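Local coordinates for PUA domain-containing protein (Pyrococcus horikoshii, PDB 3D79) that is of unknown function but carries a PUA domain and so probably binds RNA, at residues K43-K48 with I59-K64; D53-I58 with I68-L73; N83-E88 with Y138-A143; P94-V99 with I118-E123; H106-A111 with H168-I173. One frame throughout, in Å; residues are numbered along the deposited sequence.

Contact 1: residues K43-K48 with I59-K64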
# COMPACT_ATOMS: atom_id res chain seq x y z
N LYS A 43 -16.21 -10.96 3.75
CA LYS A 43 -16.04 -12.42 3.83
C LYS A 43 -16.86 -13.21 2.81
O LYS A 43 -16.74 -14.43 2.73
CB LYS A 43 -16.32 -12.92 5.25
CG LYS A 43 -17.79 -12.89 5.64
CD LYS A 43 -17.98 -13.33 7.08
CE LYS A 43 -19.46 -13.49 7.40
NZ LYS A 43 -19.70 -13.64 8.85
N LYS A 44 -17.70 -12.51 2.05
CA LYS A 44 -18.53 -13.17 1.04
C LYS A 44 -18.04 -12.95 -0.39
O LYS A 44 -18.58 -13.53 -1.32
CB LYS A 44 -20.01 -12.73 1.18
CG LYS A 44 -20.55 -12.89 2.60
CD LYS A 44 -22.05 -12.69 2.71
CE LYS A 44 -22.45 -12.62 4.18
NZ LYS A 44 -23.91 -12.49 4.44
N ASP A 45 -16.99 -12.14 -0.55
CA ASP A 45 -16.46 -11.81 -1.89
C ASP A 45 -15.78 -12.99 -2.56
O ASP A 45 -15.20 -13.85 -1.89
CB ASP A 45 -15.47 -10.64 -1.81
CG ASP A 45 -16.14 -9.30 -1.54
OD1 ASP A 45 -17.31 -9.10 -1.93
OD2 ASP A 45 -15.47 -8.42 -0.95
N GLU A 46 -15.85 -13.04 -3.89
CA GLU A 46 -15.10 -14.04 -4.65
C GLU A 46 -13.66 -13.56 -4.78
O GLU A 46 -13.40 -12.55 -5.43
CB GLU A 46 -15.71 -14.28 -6.03
CG GLU A 46 -15.07 -15.47 -6.74
CD GLU A 46 -15.85 -15.94 -7.96
OE1 GLU A 46 -16.41 -15.09 -8.68
OE2 GLU A 46 -15.89 -17.16 -8.20
N VAL A 47 -12.75 -14.29 -4.15
CA VAL A 47 -11.35 -13.89 -4.10
C VAL A 47 -10.50 -14.91 -4.85
O VAL A 47 -10.67 -16.12 -4.69
CB VAL A 47 -10.85 -13.70 -2.65
CG1 VAL A 47 -9.46 -13.10 -2.64
CG2 VAL A 47 -11.80 -12.79 -1.89
N LYS A 48 -9.60 -14.40 -5.69
CA LYS A 48 -8.75 -15.24 -6.52
C LYS A 48 -7.31 -14.78 -6.39
O LYS A 48 -7.05 -13.64 -6.00
CB LYS A 48 -9.20 -15.16 -7.99
CG LYS A 48 -10.54 -15.84 -8.27
CD LYS A 48 -11.00 -15.54 -9.69
CE LYS A 48 -12.47 -15.86 -9.88
NZ LYS A 48 -12.98 -15.29 -11.15
N ILE A 59 -3.79 -10.51 -5.52
CA ILE A 59 -5.07 -10.99 -5.00
C ILE A 59 -6.18 -10.16 -5.63
O ILE A 59 -6.18 -8.93 -5.52
CB ILE A 59 -5.16 -10.88 -3.46
CG1 ILE A 59 -3.97 -11.58 -2.78
CG2 ILE A 59 -6.51 -11.41 -2.95
CD1 ILE A 59 -3.94 -13.10 -2.95
N LEU A 60 -7.11 -10.84 -6.29
CA LEU A 60 -8.24 -10.21 -6.96
C LEU A 60 -9.51 -10.39 -6.15
O LEU A 60 -9.77 -11.49 -5.65
CB LEU A 60 -8.44 -10.78 -8.37
CG LEU A 60 -7.30 -10.55 -9.37
CD1 LEU A 60 -6.33 -11.73 -9.37
CD2 LEU A 60 -7.84 -10.29 -10.77
N VAL A 61 -10.28 -9.32 -6.00
CA VAL A 61 -11.55 -9.36 -5.29
C VAL A 61 -12.64 -9.05 -6.31
O VAL A 61 -12.68 -7.94 -6.86
CB VAL A 61 -11.60 -8.35 -4.13
CG1 VAL A 61 -12.92 -8.47 -3.37
CG2 VAL A 61 -10.43 -8.59 -3.18
N ASN A 62 -13.50 -10.03 -6.57
CA ASN A 62 -14.50 -9.94 -7.64
C ASN A 62 -13.89 -9.44 -8.94
O ASN A 62 -14.38 -8.50 -9.58
CB ASN A 62 -15.71 -9.11 -7.18
CG ASN A 62 -16.31 -9.62 -5.89
OD1 ASN A 62 -16.43 -10.83 -5.68
ND2 ASN A 62 -16.69 -8.70 -5.01
N ASP A 63 -12.77 -10.08 -9.30
CA ASP A 63 -12.01 -9.86 -10.54
C ASP A 63 -11.22 -8.55 -10.65
O ASP A 63 -10.59 -8.29 -11.68
CB ASP A 63 -12.87 -10.13 -11.78
CG ASP A 63 -13.46 -11.53 -11.77
OD1 ASP A 63 -12.69 -12.51 -11.73
OD2 ASP A 63 -14.71 -11.64 -11.80
N LYS A 64 -11.24 -7.73 -9.60
CA LYS A 64 -10.40 -6.53 -9.62
C LYS A 64 -9.13 -6.74 -8.79
O LYS A 64 -9.21 -7.22 -7.66
CB LYS A 64 -11.17 -5.27 -9.19
CG LYS A 64 -11.50 -5.16 -7.73
CD LYS A 64 -12.51 -4.05 -7.49
CE LYS A 64 -13.11 -4.14 -6.10
NZ LYS A 64 -13.60 -5.52 -5.78
O HOH W 1 -11.99 -12.50 -8.05
O HOH W 2 -14.64 -13.18 -9.15
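Val47 and Lys48 meet Val61 and Leu60 at the open end of the antiparallel beta hairpin that strands 47-51 and 56-61 form in the Pre-PUA-like domain. Lys48 and Leu60 are a hydrogen-bonded pair (Lys48 N to Leu60 O 2.9 Å, Leu60 N to Lys48 O 2.8 Å), Val47 and Val61 a non-hydrogen-bonded one. Past the strand end, Asn62 N still donates to Glu46 O at 2.8 Å, and the Asn62 side-chain amide adds two bonds. Its OD1 accepts from Glu46 N at 2.9 Å, and its ND2 donates to Asp45 OD1 at 3.2 Å. The donor comes from above the carboxylate, whose plane stands 87° from that of the amide. With CG beside its own backbone N (chi1 -72°), Asp45 offers OD1 to Asn62 while OD2 receives Asn42 N and lies against Val61 CG1. Replacing Asp45 by an alanine would probably leave Asn62 ND2 and Asn42 N without these acceptors and the amide less firmly held. Buried Val47 CG1 and Ile59 CG2 press together at 3.4 Å, tighter than usual. The type I' turn from Val61 to Lys64 presents Asp63, whose OD1 takes the outstretched Lys48 NZ on its syn lone pair at 2.9 Å. With Glu46 OE1 5.0 Å from Asp63 OD2, this salt bridge probably offsets some repulsion between the acids.

Contact 2: residues D53-I58 with I68-L73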
# COMPACT_ATOMS: atom_id res chain seq x y z
N ASP A 53 5.19 -13.02 -9.93
CA ASP A 53 6.46 -13.75 -10.02
C ASP A 53 6.61 -14.74 -8.86
O ASP A 53 5.64 -15.01 -8.16
CB ASP A 53 7.67 -12.80 -10.15
CG ASP A 53 7.96 -12.00 -8.89
OD1 ASP A 53 7.54 -12.39 -7.77
OD2 ASP A 53 8.65 -10.97 -9.02
N LYS A 54 7.81 -15.28 -8.66
CA LYS A 54 7.99 -16.38 -7.72
C LYS A 54 7.95 -15.99 -6.24
O LYS A 54 7.90 -16.85 -5.36
CB LYS A 54 9.25 -17.19 -8.05
CG LYS A 54 9.28 -17.75 -9.47
CD LYS A 54 8.02 -18.53 -9.80
CE LYS A 54 7.97 -18.87 -11.28
NZ LYS A 54 6.67 -19.52 -11.65
N THR A 55 7.97 -14.68 -5.96
CA THR A 55 7.83 -14.21 -4.59
C THR A 55 6.59 -13.33 -4.41
O THR A 55 6.31 -12.89 -3.30
CB THR A 55 9.10 -13.46 -4.09
OG1 THR A 55 9.28 -12.26 -4.84
CG2 THR A 55 10.35 -14.34 -4.22
N THR A 56 5.86 -13.09 -5.50
CA THR A 56 4.80 -12.07 -5.51
C THR A 56 3.51 -12.56 -6.15
O THR A 56 3.50 -13.01 -7.29
CB THR A 56 5.27 -10.81 -6.26
OG1 THR A 56 6.57 -10.42 -5.80
CG2 THR A 56 4.29 -9.65 -6.04
N GLU A 57 2.41 -12.43 -5.41
CA GLU A 57 1.09 -12.78 -5.92
C GLU A 57 0.20 -11.55 -5.96
O GLU A 57 0.41 -10.60 -5.20
CB GLU A 57 0.44 -13.85 -5.05
CG GLU A 57 1.11 -15.22 -5.09
CD GLU A 57 0.70 -16.06 -3.90
OE1 GLU A 57 1.05 -15.68 -2.76
OE2 GLU A 57 0.04 -17.10 -4.11
N ILE A 58 -0.79 -11.59 -6.85
CA ILE A 58 -1.83 -10.56 -6.95
C ILE A 58 -3.15 -11.17 -6.47
O ILE A 58 -3.56 -12.23 -6.95
CB ILE A 58 -1.96 -10.03 -8.41
CG1 ILE A 58 -0.61 -9.51 -8.94
CG2 ILE A 58 -3.09 -8.98 -8.55
CD1 ILE A 58 0.03 -8.39 -8.13
N ILE A 68 -1.29 -6.97 -3.10
CA ILE A 68 -0.05 -7.71 -3.28
C ILE A 68 0.04 -8.74 -2.16
O ILE A 68 -0.37 -8.47 -1.03
CB ILE A 68 1.19 -6.75 -3.26
CG1 ILE A 68 2.43 -7.43 -3.86
CG2 ILE A 68 1.47 -6.21 -1.86
CD1 ILE A 68 3.48 -6.41 -4.30
N ARG A 69 0.55 -9.92 -2.46
CA ARG A 69 0.87 -10.87 -1.40
C ARG A 69 2.33 -11.29 -1.51
O ARG A 69 2.80 -11.67 -2.58
CB ARG A 69 -0.06 -12.08 -1.38
CG ARG A 69 0.20 -13.01 -0.19
CD ARG A 69 -0.94 -13.99 0.07
NE ARG A 69 -1.06 -15.01 -0.96
CZ ARG A 69 -1.93 -16.02 -0.93
NH1 ARG A 69 -2.78 -16.14 0.09
NH2 ARG A 69 -1.97 -16.90 -1.92
N ARG A 70 3.03 -11.14 -0.39
CA ARG A 70 4.39 -11.63 -0.23
C ARG A 70 4.34 -12.61 0.92
O ARG A 70 4.05 -12.22 2.06
CB ARG A 70 5.34 -10.47 0.08
CG ARG A 70 5.62 -9.56 -1.10
CD ARG A 70 6.90 -9.96 -1.82
NE ARG A 70 6.99 -9.35 -3.15
CZ ARG A 70 7.65 -8.23 -3.42
NH1 ARG A 70 7.67 -7.77 -4.66
NH2 ARG A 70 8.30 -7.58 -2.46
N LYS A 71 4.62 -13.88 0.62
CA LYS A 71 4.34 -15.03 1.50
C LYS A 71 2.90 -15.08 2.00
O LYS A 71 1.99 -15.42 1.23
CB LYS A 71 5.39 -15.21 2.62
CG LYS A 71 6.04 -13.94 3.19
CD LYS A 71 5.44 -13.50 4.53
CE LYS A 71 6.23 -14.03 5.73
NZ LYS A 71 6.05 -15.50 5.96
N ASP A 72 2.66 -14.72 3.26
CA ASP A 72 1.30 -14.72 3.79
C ASP A 72 0.81 -13.31 4.14
O ASP A 72 -0.28 -13.16 4.70
CB ASP A 72 1.19 -15.66 5.00
CG ASP A 72 1.90 -15.14 6.24
OD1 ASP A 72 1.42 -15.42 7.36
OD2 ASP A 72 2.93 -14.47 6.10
N LEU A 73 1.61 -12.30 3.80
CA LEU A 73 1.26 -10.91 4.13
C LEU A 73 0.76 -10.13 2.92
O LEU A 73 1.35 -10.20 1.84
CB LEU A 73 2.46 -10.18 4.76
CG LEU A 73 3.01 -10.71 6.09
CD1 LEU A 73 4.17 -9.83 6.54
CD2 LEU A 73 1.94 -10.77 7.17
O HOH W 3 7.19 -13.86 -0.93
O HOH W 4 3.54 -14.50 -2.22
O HOH W 5 1.54 -17.54 -0.53
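Glu57 and Arg69 form a hydrogen-bonded pair in the antiparallel beta hairpin of strands 56-61 and 64-70. Their backbones exchange two bonds, Arg69 N to Glu57 O at 2.8 Å and Glu57 N to Arg69 O at 3.0 Å, and their side chains run side by side in the same direction. Arg69 then grips the carboxylate in a side-on salt bridge: NE reaches Glu57 OE1 at 2.9 Å and NH2 reaches Glu57 OE2 at 3.0 Å. Both donors arrive from above the carboxylate, the two planes being 35° apart. Arg70, bent at chi2 (-95°), puts NE 2.9 Å and NH1 3.1 Å from Thr56 OG1, which lies near its guanidinium plane. That hydroxyl gives its proton to Asp53 OD1, the acceptor of an Asx turn closed by Thr55 N; these three bonds would hold its rotation. Thr56 CG2 meets Ile68 CG1 at 3.6 Å. Ile58 and Ile68 pack on Ile173 of helix 172-177, whereas Glu57 and Arg69 touch Val49 of strand 47-51.

Contact 3: residues N83-E88 with Y138-A143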
# COMPACT_ATOMS: atom_id res chain seq x y z
N ASN A 83 -7.56 4.16 -7.15
CA ASN A 83 -9.02 4.22 -7.26
C ASN A 83 -9.68 4.75 -5.99
O ASN A 83 -10.62 5.55 -6.06
CB ASN A 83 -9.58 2.87 -7.70
CG ASN A 83 -9.24 2.55 -9.14
OD1 ASN A 83 -9.09 3.45 -9.96
ND2 ASN A 83 -9.10 1.26 -9.45
N LEU A 84 -9.16 4.34 -4.84
CA LEU A 84 -9.65 4.86 -3.56
C LEU A 84 -9.40 6.35 -3.38
O LEU A 84 -10.19 7.03 -2.71
CB LEU A 84 -9.04 4.07 -2.39
CG LEU A 84 -9.75 2.74 -2.11
CD1 LEU A 84 -8.86 1.77 -1.32
CD2 LEU A 84 -11.07 2.98 -1.38
N SER A 85 -8.32 6.86 -3.97
CA SER A 85 -7.97 8.29 -3.88
C SER A 85 -8.94 9.19 -4.66
O SER A 85 -8.90 10.42 -4.52
CB SER A 85 -6.51 8.54 -4.32
OG SER A 85 -6.37 8.50 -5.73
N ASP A 86 -9.80 8.59 -5.47
CA ASP A 86 -10.91 9.30 -6.10
C ASP A 86 -12.18 9.30 -5.24
O ASP A 86 -13.18 9.95 -5.59
CB ASP A 86 -11.23 8.72 -7.48
CG ASP A 86 -10.29 9.23 -8.56
OD1 ASP A 86 -9.74 10.34 -8.41
OD2 ASP A 86 -10.10 8.51 -9.56
N GLU A 87 -12.14 8.55 -4.14
CA GLU A 87 -13.29 8.46 -3.23
C GLU A 87 -13.02 9.17 -1.91
O GLU A 87 -13.91 9.81 -1.34
CB GLU A 87 -13.62 6.99 -2.94
CG GLU A 87 -13.87 6.17 -4.21
CD GLU A 87 -14.19 4.71 -3.94
OE1 GLU A 87 -14.37 4.33 -2.76
OE2 GLU A 87 -14.28 3.94 -4.91
N GLU A 88 -11.78 9.02 -1.42
CA GLU A 88 -11.36 9.49 -0.11
C GLU A 88 -10.06 10.28 -0.23
O GLU A 88 -9.29 10.06 -1.17
CB GLU A 88 -11.06 8.31 0.82
CG GLU A 88 -12.11 7.22 0.86
CD GLU A 88 -13.42 7.68 1.47
OE1 GLU A 88 -13.39 8.46 2.46
OE2 GLU A 88 -14.48 7.26 0.97
N TYR A 138 -2.82 16.02 -4.83
CA TYR A 138 -4.02 15.25 -5.16
C TYR A 138 -4.18 14.03 -4.27
O TYR A 138 -5.17 13.30 -4.38
CB TYR A 138 -4.03 14.83 -6.63
CG TYR A 138 -3.98 15.98 -7.61
CD1 TYR A 138 -5.15 16.61 -8.04
CD2 TYR A 138 -2.76 16.44 -8.09
CE1 TYR A 138 -5.10 17.66 -8.94
CE2 TYR A 138 -2.70 17.50 -8.99
CZ TYR A 138 -3.87 18.10 -9.41
OH TYR A 138 -3.80 19.15 -10.30
N GLY A 139 -3.20 13.79 -3.41
CA GLY A 139 -3.21 12.61 -2.58
C GLY A 139 -3.22 11.36 -3.43
O GLY A 139 -3.84 10.36 -3.06
N ARG A 140 -2.55 11.42 -4.58
CA ARG A 140 -2.39 10.25 -5.43
C ARG A 140 -1.31 9.36 -4.83
O ARG A 140 -0.26 9.86 -4.43
CB ARG A 140 -1.97 10.64 -6.86
CG ARG A 140 -3.02 11.40 -7.67
CD ARG A 140 -4.38 10.73 -7.62
NE ARG A 140 -5.22 11.15 -8.74
CZ ARG A 140 -6.50 10.82 -8.90
NH1 ARG A 140 -7.11 10.06 -8.00
NH2 ARG A 140 -7.17 11.25 -9.96
N PRO A 141 -1.58 8.05 -4.76
CA PRO A 141 -0.55 7.15 -4.23
C PRO A 141 0.54 6.89 -5.26
O PRO A 141 0.26 6.78 -6.46
CB PRO A 141 -1.34 5.88 -3.94
CG PRO A 141 -2.41 5.88 -4.98
CD PRO A 141 -2.81 7.33 -5.13
N LEU A 142 1.78 6.82 -4.78
CA LEU A 142 2.93 6.64 -5.65
C LEU A 142 3.52 5.24 -5.48
O LEU A 142 4.10 4.69 -6.41
CB LEU A 142 4.03 7.65 -5.29
CG LEU A 142 3.67 9.12 -5.15
CD1 LEU A 142 4.88 9.90 -4.68
CD2 LEU A 142 3.14 9.67 -6.47
N ALA A 143 3.37 4.69 -4.28
CA ALA A 143 4.12 3.49 -3.91
C ALA A 143 3.60 2.86 -2.63
O ALA A 143 2.87 3.48 -1.86
CB ALA A 143 5.60 3.84 -3.74
O HOH W 6 -7.38 12.43 -5.60
O HOH W 7 -8.93 9.43 -11.79
O HOH W 8 -6.61 11.08 -2.11
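Arg140 NH1 is held by two acceptors at once, Asp86 OD1 at 2.7 Å and Ser85 OG at 2.9 Å. The serine oxygen lies in the guanidinium plane; the aspartate oxygen is slightly tilted from it and is met from above its own carboxylate, which stands 70° from the guanidinium. Arg140 NH2 adds a weak bond to the same OD1, completing a salt bridge. A chi1 of 77° turns Ser85 OG back along its own chain, where it also bonds to Tyr82 O. The contact thus ties the C-terminal part of helix 78-84 and the residues just past it to the PUA domain, at the turn between the antiparallel strands 130-135 and 141-147. Waters extend the link between the backbones: one donates to Ser85 O and to Tyr138 O, each at 2.7 Å. Beside these polar groups, Ser85 CB approaches Gly139 O at 3.5 Å, and Pro141 CD lies 3.8 Å from Ser85 OG.

Contact 4: residues P94-V99 with I118-E123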
# COMPACT_ATOMS: atom_id res chain seq x y z
N PRO A 94 -4.79 5.91 7.67
CA PRO A 94 -3.79 5.15 8.41
C PRO A 94 -2.74 4.60 7.45
O PRO A 94 -3.04 4.36 6.27
CB PRO A 94 -4.58 3.99 9.03
CG PRO A 94 -6.01 4.32 8.86
CD PRO A 94 -6.13 5.28 7.73
N ARG A 95 -1.53 4.42 7.98
CA ARG A 95 -0.38 3.87 7.25
C ARG A 95 0.13 4.75 6.11
O ARG A 95 0.89 4.30 5.25
CB ARG A 95 -0.65 2.45 6.74
CG ARG A 95 -0.97 1.43 7.83
CD ARG A 95 0.17 1.31 8.85
NE ARG A 95 -0.09 0.28 9.86
CZ ARG A 95 0.24 -1.01 9.74
NH1 ARG A 95 0.83 -1.47 8.64
NH2 ARG A 95 -0.05 -1.84 10.74
N ARG A 96 -0.28 6.02 6.11
CA ARG A 96 0.15 6.98 5.10
C ARG A 96 1.55 7.53 5.36
O ARG A 96 1.96 7.74 6.50
CB ARG A 96 -0.83 8.16 5.00
CG ARG A 96 -0.62 9.20 6.09
CD ARG A 96 -1.67 10.30 6.04
NE ARG A 96 -1.54 11.20 7.19
CZ ARG A 96 -2.03 10.96 8.40
NH1 ARG A 96 -2.70 9.84 8.66
NH2 ARG A 96 -1.85 11.85 9.38
N VAL A 97 2.26 7.75 4.26
CA VAL A 97 3.48 8.54 4.24
C VAL A 97 3.27 9.58 3.15
O VAL A 97 3.13 9.24 1.98
CB VAL A 97 4.71 7.66 3.94
CG1 VAL A 97 5.97 8.53 3.86
CG2 VAL A 97 4.86 6.58 5.01
N VAL A 98 3.20 10.85 3.55
CA VAL A 98 2.90 11.93 2.60
C VAL A 98 4.19 12.66 2.23
O VAL A 98 4.92 13.10 3.11
CB VAL A 98 1.89 12.94 3.19
CG1 VAL A 98 1.39 13.86 2.09
CG2 VAL A 98 0.71 12.18 3.82
N VAL A 99 4.43 12.78 0.92
CA VAL A 99 5.66 13.41 0.41
C VAL A 99 5.39 14.70 -0.37
O VAL A 99 4.29 14.91 -0.91
CB VAL A 99 6.51 12.44 -0.47
CG1 VAL A 99 6.95 11.22 0.33
CG2 VAL A 99 5.79 12.04 -1.75
N ILE A 118 9.40 13.94 3.34
CA ILE A 118 8.15 13.58 4.03
C ILE A 118 7.55 14.79 4.74
O ILE A 118 8.20 15.40 5.59
CB ILE A 118 8.38 12.40 5.02
CG1 ILE A 118 8.77 11.14 4.25
CG2 ILE A 118 7.13 12.15 5.89
CD1 ILE A 118 9.20 9.97 5.11
N VAL A 119 6.30 15.10 4.39
CA VAL A 119 5.58 16.23 4.98
C VAL A 119 4.59 15.81 6.08
O VAL A 119 4.18 16.63 6.91
CB VAL A 119 4.87 17.10 3.91
CG1 VAL A 119 5.89 17.74 2.97
CG2 VAL A 119 3.85 16.30 3.12
N ASP A 120 4.21 14.54 6.08
CA ASP A 120 3.32 13.99 7.10
C ASP A 120 3.39 12.47 7.05
O ASP A 120 3.76 11.90 6.03
CB ASP A 120 1.87 14.44 6.87
CG ASP A 120 0.94 14.07 8.01
OD1 ASP A 120 1.41 14.05 9.17
OD2 ASP A 120 -0.26 13.81 7.75
N ALA A 121 3.05 11.84 8.17
CA ALA A 121 3.00 10.39 8.27
C ALA A 121 2.04 10.01 9.39
O ALA A 121 1.85 10.78 10.33
CB ALA A 121 4.40 9.81 8.53
N ASP A 122 1.42 8.85 9.26
CA ASP A 122 0.57 8.32 10.32
C ASP A 122 1.43 7.99 11.54
O ASP A 122 2.32 7.15 11.47
CB ASP A 122 -0.16 7.08 9.81
CG ASP A 122 -0.93 6.36 10.90
OD1 ASP A 122 -1.25 6.97 11.94
OD2 ASP A 122 -1.23 5.16 10.70
N GLU A 123 1.17 8.66 12.66
CA GLU A 123 1.96 8.43 13.88
C GLU A 123 1.80 7.01 14.43
O GLU A 123 2.59 6.55 15.25
CB GLU A 123 1.65 9.49 14.94
CG GLU A 123 2.03 10.90 14.51
CD GLU A 123 2.44 11.80 15.67
OE1 GLU A 123 2.47 11.32 16.82
OE2 GLU A 123 2.74 12.99 15.41
O HOH W 9 -3.13 9.10 11.35
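Arg96 reaches across to Asp120 and Asp122 where strands 96-99 and 118-121 of the PUA domain pair antiparallel. From CB, its chain leaves with CG between the backbone N and the carbonyl carbon (chi1 80°), and CG passes 3.8 Å from Asp122 N. Extended from there, CD comes 4.2 Å from Asp120 OD2, and NE and NH2 both bond to that oxygen at 3.0 Å in a salt bridge; it lies in the guanidinium plane and takes both from the same face of its carboxylate. NH1 bonds to Trp93 O and to a water that donates in turn to Asp122 OD1. One face of the guanidinium looks onto the backbone at Ala121 and Asp122. Val119 and Asp120 both face Val98 in a classic beta bulge: Val98 O receives Val119 N at 2.7 Å and, weakly, Asp120 N. Val98 CG1 meets Val119 CG2 at 3.6 Å. Just before the strand, Arg95 N points at Asp122 OD2 over 2.8 Å, almost straight at 178°.

Contact 5: residues H106-A111 with H168-I173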
# COMPACT_ATOMS: atom_id res chain seq x y z
N HIS A 106 11.48 11.02 -8.22
CA HIS A 106 12.45 10.04 -7.74
C HIS A 106 11.76 8.72 -7.39
O HIS A 106 12.20 7.65 -7.82
CB HIS A 106 13.20 10.58 -6.53
CG HIS A 106 14.05 11.78 -6.84
ND1 HIS A 106 15.30 11.67 -7.39
CD2 HIS A 106 13.81 13.10 -6.69
CE1 HIS A 106 15.81 12.88 -7.56
NE2 HIS A 106 14.92 13.77 -7.14
N ILE A 107 10.67 8.80 -6.63
CA ILE A 107 9.91 7.62 -6.21
C ILE A 107 9.30 6.87 -7.40
O ILE A 107 9.31 5.63 -7.45
CB ILE A 107 8.82 8.00 -5.17
CG1 ILE A 107 9.50 8.50 -3.89
CG2 ILE A 107 7.89 6.81 -4.86
CD1 ILE A 107 8.61 9.37 -3.00
N LEU A 108 8.78 7.61 -8.38
CA LEU A 108 8.22 6.98 -9.57
C LEU A 108 9.28 6.33 -10.46
O LEU A 108 8.96 5.52 -11.34
CB LEU A 108 7.37 7.99 -10.36
CG LEU A 108 6.09 8.50 -9.68
CD1 LEU A 108 5.40 9.51 -10.57
CD2 LEU A 108 5.14 7.35 -9.32
N ASN A 109 10.54 6.68 -10.21
CA ASN A 109 11.70 6.11 -10.92
C ASN A 109 12.38 4.97 -10.14
O ASN A 109 13.42 4.45 -10.56
CB ASN A 109 12.71 7.22 -11.26
CG ASN A 109 13.95 6.71 -12.01
OD1 ASN A 109 15.09 6.85 -11.54
ND2 ASN A 109 13.73 6.10 -13.17
N GLY A 110 11.79 4.57 -9.01
CA GLY A 110 12.29 3.42 -8.25
C GLY A 110 13.10 3.74 -6.99
O GLY A 110 13.66 2.83 -6.36
N ALA A 111 13.17 5.01 -6.63
CA ALA A 111 13.88 5.42 -5.41
C ALA A 111 13.06 5.14 -4.16
O ALA A 111 11.82 5.19 -4.18
CB ALA A 111 14.25 6.91 -5.48
N HIS A 168 5.77 0.40 -6.91
CA HIS A 168 5.45 1.80 -7.20
C HIS A 168 4.70 1.94 -8.51
O HIS A 168 4.77 1.06 -9.38
CB HIS A 168 6.71 2.68 -7.18
CG HIS A 168 7.70 2.35 -8.25
ND1 HIS A 168 7.64 2.88 -9.52
CD2 HIS A 168 8.81 1.56 -8.22
CE1 HIS A 168 8.66 2.42 -10.24
NE2 HIS A 168 9.37 1.61 -9.48
N ALA A 169 3.96 3.04 -8.65
CA ALA A 169 3.28 3.34 -9.91
C ALA A 169 4.34 3.40 -11.01
O ALA A 169 5.46 3.88 -10.78
CB ALA A 169 2.52 4.66 -9.80
N ARG A 170 3.99 2.91 -12.19
CA ARG A 170 4.90 2.80 -13.35
C ARG A 170 5.81 1.56 -13.36
O ARG A 170 6.53 1.35 -14.34
CB ARG A 170 5.75 4.06 -13.54
CG ARG A 170 4.98 5.36 -13.72
CD ARG A 170 5.96 6.47 -14.04
NE ARG A 170 5.33 7.78 -14.04
CZ ARG A 170 5.99 8.93 -14.20
NH1 ARG A 170 7.30 8.92 -14.38
NH2 ARG A 170 5.33 10.08 -14.18
N ASP A 171 5.80 0.76 -12.30
CA ASP A 171 6.60 -0.48 -12.31
C ASP A 171 5.87 -1.61 -13.06
O ASP A 171 4.80 -1.39 -13.63
CB ASP A 171 7.06 -0.89 -10.89
CG ASP A 171 5.96 -1.51 -10.04
OD1 ASP A 171 4.84 -1.75 -10.53
OD2 ASP A 171 6.23 -1.77 -8.85
N LYS A 172 6.47 -2.79 -13.09
CA LYS A 172 5.91 -3.89 -13.86
C LYS A 172 4.60 -4.45 -13.28
O LYS A 172 3.72 -4.88 -14.03
CB LYS A 172 6.95 -5.00 -14.07
CG LYS A 172 7.97 -4.67 -15.16
CD LYS A 172 7.31 -4.59 -16.54
CE LYS A 172 8.25 -4.03 -17.59
NZ LYS A 172 7.53 -3.72 -18.87
N ILE A 173 4.48 -4.43 -11.96
CA ILE A 173 3.23 -4.80 -11.29
C ILE A 173 2.10 -3.83 -11.70
O ILE A 173 0.99 -4.26 -12.02
CB ILE A 173 3.38 -4.86 -9.76
CG1 ILE A 173 4.37 -5.97 -9.37
CG2 ILE A 173 2.03 -5.08 -9.08
CD1 ILE A 173 4.83 -5.96 -7.91
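Ile107 meets His168 through its backbone, its carbonyl O lying over one face of the imidazole, 3.7 Å from His168 CG. Next, Leu108 sends its two branches to different partners. CD2 touches Ala169 CB at 3.8 Å, while CD1 sits over a face of the Arg170 guanidinium, 3.7 Å from NH2; the two side chains cross at about a right angle. The Leu108 carbonyl O approaches His168 CE1 at 3.3 Å. Helix 104-108 of the PUA domain ends here in a Schellman motif, with Gly110 at positive phi, and this helix end leans on the type II turn from His168 to Asp171 that leads into helix 172-177. Gly110 CA comes within 3.6 Å of His168 NE2, and its N lies over the same ring face as Ile107 O; Asp171 CB backs the opposite face. Within the turn His168 ND1 donates to Ala169 O at 2.7 Å, a chi1 of 64° folding the ring back over its own backbone. A serine in place of His168 would probably open a gap between Gly110 and Asp171 CB and cost the turn this side-chain bond. Asp171, at the N-cap position of the following helix, accepts Trp174 N on OD1.

In the fold
Contacts 1 and 2 share strand 56-61 of one antiparallel sheet; contact 4 pairs two strands of the PUA sheet, its centre about 28 Å from that of contact 1. All five are partly buried, but contact 1 is centred farthest from the chain's centre, about 17 Å, and contact 3 nearest, about 11 Å; contact 4 has four buried touching residues. Contacts 1, 2 and 4 combine backbone pairing with apolar side chains and salt bridges, whereas contact 3 relies on a charged, water-linked cluster and contact 5 on van der Waals packing. Leu142, Val99 and Ile107 link contacts 3, 4 and 5. Ile173 of contact 5 touches Ile58 and Ile68, packing the C-terminal helix on the sheet of contacts 1 and 2.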